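PDB 6EZ7: protein PES4 from Saccharomyces cerevisiae S288C, which probably binds RNA, including poly(A), poly(U) and the 3' untranslated regions of mRNAs, the chain here being its third RNA recognition motif. Local coordinates for residues P27-Y32 / F45-N50. Numbering follows the deposited sequence.
Sequences PIKSIY and FVTYKN
Pro27 O takes the backbone N-H of Lys49 at 3.2 Å, almost straight, and a hydrogen bond from a water that accepts from Asn50 N; the same oxygen lies at the edge of the Tyr48 ring. With Ile28 CG1 beside its backbone N (chi1 -69°), that branch reaches Tyr48 CE1 at 3.7 Å, while CG2 meets Val46 CG1 at 4.0 Å. Cutting this side chain back to an alanine is likely to leave a gap between Val46 and the Tyr48 ring, whose OH bonds to Phe22 O. Next comes a classic beta bulge: Lys29 N, at 2.7 Å, and Ser30 N, at 3.1 Å, both donate to Thr47 O. Ser30 OG packs 3.3 Å from Thr47 CB and shares a water with Phe45 O. Ile31 joins Val46 under helix 15-22, its CG2 4.3 Å from Val46 CG2. Tyr32 N donates to Phe45 O and Phe45 N to Tyr32 O, the latter 2.8 Å. This edge hairpin of the RRM divides its chemistry: Ile28, Ile31, Val46 and the Tyr48 ring pack toward the helices, whereas Ser30, Thr47, Tyr32 and Phe45 give the other face hydroxyls and rings, consistent with the RNA-binding surface of the family.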
ATOM      1  N   PRO A  27       1.290   3.579 -12.664  1.00 28.93           N
ATOM      2  CA  PRO A  27       1.012   4.946 -12.209  1.00 30.22           C
ATOM      3  C   PRO A  27       0.087   4.979 -10.998  1.00 32.69           C
ATOM      4  O   PRO A  27      -0.951   4.321 -10.997  1.00 29.50           O
ATOM      5  CB  PRO A  27       0.331   5.596 -13.421  1.00 26.71           C
ATOM      6  CG  PRO A  27       0.690   4.728 -14.586  1.00 39.24           C
ATOM      7  CD  PRO A  27       0.801   3.345 -14.034  1.00 35.27           C
ATOM      8  N   ILE A  28       0.458   5.747  -9.984  1.00 35.44           N
ATOM      9  CA  ILE A  28      -0.361   5.864  -8.787  1.00 32.46           C
ATOM     10  C   ILE A  28      -1.300   7.063  -8.876  1.00 31.84           C
ATOM     11  O   ILE A  28      -0.869   8.184  -9.152  1.00 31.65           O
ATOM     12  CB  ILE A  28       0.511   5.987  -7.528  1.00 27.24           C
ATOM     13  CG1 ILE A  28       1.225   4.662  -7.255  1.00 24.93           C
ATOM     14  CG2 ILE A  28      -0.340   6.378  -6.333  1.00 33.23           C
ATOM     15  CD1 ILE A  28       2.260   4.736  -6.148  1.00 25.41           C
ATOM     16  N   LYS A  29      -2.585   6.818  -8.642  1.00 30.20           N
ATOM     17  CA  LYS A  29      -3.587   7.876  -8.691  1.00 30.87           C
ATOM     18  C   LYS A  29      -3.563   8.719  -7.419  1.00 35.95           C
ATOM     19  O   LYS A  29      -3.541   9.949  -7.480  1.00 37.62           O
ATOM     20  CB  LYS A  29      -4.980   7.278  -8.904  1.00 26.22           C
ATOM     21  CG  LYS A  29      -6.029   8.285  -9.337  1.00 42.35           C
ATOM     22  CD  LYS A  29      -7.360   7.610  -9.629  1.00 49.72           C
ATOM     23  CE  LYS A  29      -8.368   7.871  -8.519  1.00 59.88           C
ATOM     24  NZ  LYS A  29      -9.772   7.762  -9.009  1.00 62.62           N
ATOM     25  N   SER A  30      -3.563   8.054  -6.268  1.00 31.88           N
ATOM     26  CA  SER A  30      -3.561   8.756  -4.991  1.00 28.65           C
ATOM     27  C   SER A  30      -2.948   7.906  -3.886  1.00 30.04           C
ATOM     28  O   SER A  30      -2.956   6.677  -3.953  1.00 26.71           O
ATOM     29  CB  SER A  30      -4.982   9.173  -4.604  1.00 37.91           C
ATOM     30  OG  SER A  30      -5.830   8.046  -4.471  1.00 45.18           O
ATOM     31  N   ILE A  31      -2.413   8.583  -2.874  1.00 22.00           N
ATOM     32  CA  ILE A  31      -1.807   7.939  -1.716  1.00 23.94           C
ATOM     33  C   ILE A  31      -2.267   8.586  -0.426  1.00 28.92           C
ATOM     34  O   ILE A  31      -2.293   9.812  -0.311  1.00 31.81           O
ATOM     35  CB  ILE A  31      -0.263   8.016  -1.742  1.00 24.66           C
ATOM     36  CG1 ILE A  31       0.305   7.383  -3.003  1.00 33.46           C
ATOM     37  CG2 ILE A  31       0.337   7.342  -0.512  1.00 23.63           C
ATOM     38  CD1 ILE A  31       1.807   7.292  -2.981  1.00 36.99           C
ATOM     39  N   TYR A  32      -2.629   7.766   0.549  1.00 22.87           N
ATOM     40  CA  TYR A  32      -2.739   8.249   1.912  1.00 23.19           C
ATOM     41  C   TYR A  32      -1.703   7.533   2.764  1.00 23.72           C
ATOM     42  O   TYR A  32      -1.609   6.313   2.730  1.00 21.67           O
ATOM     43  CB  TYR A  32      -4.139   8.030   2.487  1.00 23.83           C
ATOM     44  CG  TYR A  32      -4.201   8.383   3.955  1.00 23.84           C
ATOM     45  CD1 TYR A  32      -4.209   9.710   4.364  1.00 25.72           C
ATOM     46  CD2 TYR A  32      -4.219   7.397   4.932  1.00 29.23           C
ATOM     47  CE1 TYR A  32      -4.247  10.046   5.698  1.00 26.53           C
ATOM     48  CE2 TYR A  32      -4.256   7.727   6.275  1.00 33.27           C
ATOM     49  CZ  TYR A  32      -4.269   9.054   6.650  1.00 30.55           C
ATOM     50  OH  TYR A  32      -4.307   9.402   7.983  1.00 35.93           O
ATOM     51  N   PHE A  45      -2.738   3.768   2.142  1.00 19.94           N
ATOM     52  CA  PHE A  45      -3.837   3.443   1.253  1.00 19.69           C
ATOM     53  C   PHE A  45      -3.481   3.986  -0.118  1.00 26.85           C
ATOM     54  O   PHE A  45      -3.385   5.199  -0.305  1.00 26.99           O
ATOM     55  CB  PHE A  45      -5.143   4.039   1.785  1.00 18.62           C
ATOM     56  CG  PHE A  45      -6.342   3.773   0.921  1.00 31.38           C
ATOM     57  CD1 PHE A  45      -6.827   2.489   0.755  1.00 33.46           C
ATOM     58  CD2 PHE A  45      -7.006   4.819   0.301  1.00 40.28           C
ATOM     59  CE1 PHE A  45      -7.942   2.251  -0.031  1.00 34.88           C
ATOM     60  CE2 PHE A  45      -8.118   4.587  -0.486  1.00 40.80           C
ATOM     61  CZ  PHE A  45      -8.586   3.301  -0.651  1.00 35.48           C
ATOM     62  N   VAL A  46      -3.251   3.083  -1.063  1.00 19.30           N
ATOM     63  CA  VAL A  46      -2.775   3.465  -2.387  1.00 18.32           C
ATOM     64  C   VAL A  46      -3.782   3.107  -3.460  1.00 23.76           C
ATOM     65  O   VAL A  46      -4.256   1.971  -3.531  1.00 21.03           O
ATOM     66  CB  VAL A  46      -1.431   2.797  -2.715  1.00 19.52           C
ATOM     67  CG1 VAL A  46      -0.996   3.135  -4.138  1.00 23.35           C
ATOM     68  CG2 VAL A  46      -0.380   3.238  -1.721  1.00 19.80           C
ATOM     69  N   THR A  47      -4.102   4.086  -4.297  1.00 24.00           N
ATOM     70  CA  THR A  47      -5.017   3.868  -5.404  1.00 23.46           C
ATOM     71  C   THR A  47      -4.286   4.009  -6.736  1.00 20.12           C
ATOM     72  O   THR A  47      -3.648   5.025  -7.005  1.00 21.91           O
ATOM     73  CB  THR A  47      -6.197   4.844  -5.355  1.00 28.25           C
ATOM     74  OG1 THR A  47      -6.926   4.640  -4.138  1.00 27.88           O
ATOM     75  CG2 THR A  47      -7.129   4.604  -6.531  1.00 36.65           C
ATOM     76  N   TYR A  48      -4.384   2.976  -7.562  1.00 21.16           N
ATOM     77  CA  TYR A  48      -3.749   2.976  -8.871  1.00 19.82           C
ATOM     78  C   TYR A  48      -4.683   3.509  -9.949  1.00 22.14           C
ATOM     79  O   TYR A  48      -5.900   3.369  -9.848  1.00 27.97           O
ATOM     80  CB  TYR A  48      -3.280   1.565  -9.230  1.00 25.50           C
ATOM     81  CG  TYR A  48      -2.038   1.162  -8.472  1.00 23.15           C
ATOM     82  CD1 TYR A  48      -0.780   1.505  -8.944  1.00 22.16           C
ATOM     83  CD2 TYR A  48      -2.123   0.459  -7.278  1.00 22.02           C
ATOM     84  CE1 TYR A  48       0.362   1.154  -8.253  1.00 19.95           C
ATOM     85  CE2 TYR A  48      -0.983   0.098  -6.578  1.00 17.62           C
ATOM     86  CZ  TYR A  48       0.256   0.446  -7.074  1.00 20.03           C
ATOM     87  OH  TYR A  48       1.393   0.092  -6.387  1.00 20.13           O
ATOM     88  N   LYS A  49      -4.108   4.124 -10.976  1.00 29.73           N
ATOM     89  CA  LYS A  49      -4.895   4.571 -12.117  1.00 36.94           C
ATOM     90  C   LYS A  49      -5.457   3.363 -12.855  1.00 38.14           C
ATOM     91  O   LYS A  49      -6.637   3.329 -13.205  1.00 39.71           O
ATOM     92  CB  LYS A  49      -4.054   5.435 -13.059  1.00 39.83           C
ATOM     93  CG  LYS A  49      -3.542   6.720 -12.418  1.00 55.16           C
ATOM     94  CD  LYS A  49      -3.002   7.693 -13.455  1.00 62.58           C
ATOM     95  CE  LYS A  49      -2.602   9.014 -12.815  1.00 66.45           C
ATOM     96  NZ  LYS A  49      -1.881   9.901 -13.769  1.00 66.60           N
ATOM     97  N   ASN A  50      -4.604   2.366 -13.072  1.00 28.14           N
ATOM     98  CA  ASN A  50      -5.002   1.148 -13.763  1.00 31.45           C
ATOM     99  C   ASN A  50      -5.240   0.010 -12.781  1.00 32.21           C
ATOM    100  O   ASN A  50      -4.362  -0.329 -11.987  1.00 31.94           O
ATOM    101  CB  ASN A  50      -3.941   0.749 -14.791  1.00 36.42           C
ATOM    102  CG  ASN A  50      -3.689   1.838 -15.815  1.00 49.65           C
ATOM    103  OD1 ASN A  50      -4.623   2.363 -16.422  1.00 55.67           O
ATOM    104  ND2 ASN A  50      -2.422   2.191 -16.004  1.00 55.41           N
TER
HETATM  105  O   HOH W   1      -1.858   2.286 -12.509  1.00 32.03           O
HETATM  106  O   HOH W   2      -5.253   6.432  -1.898  1.00 40.06           O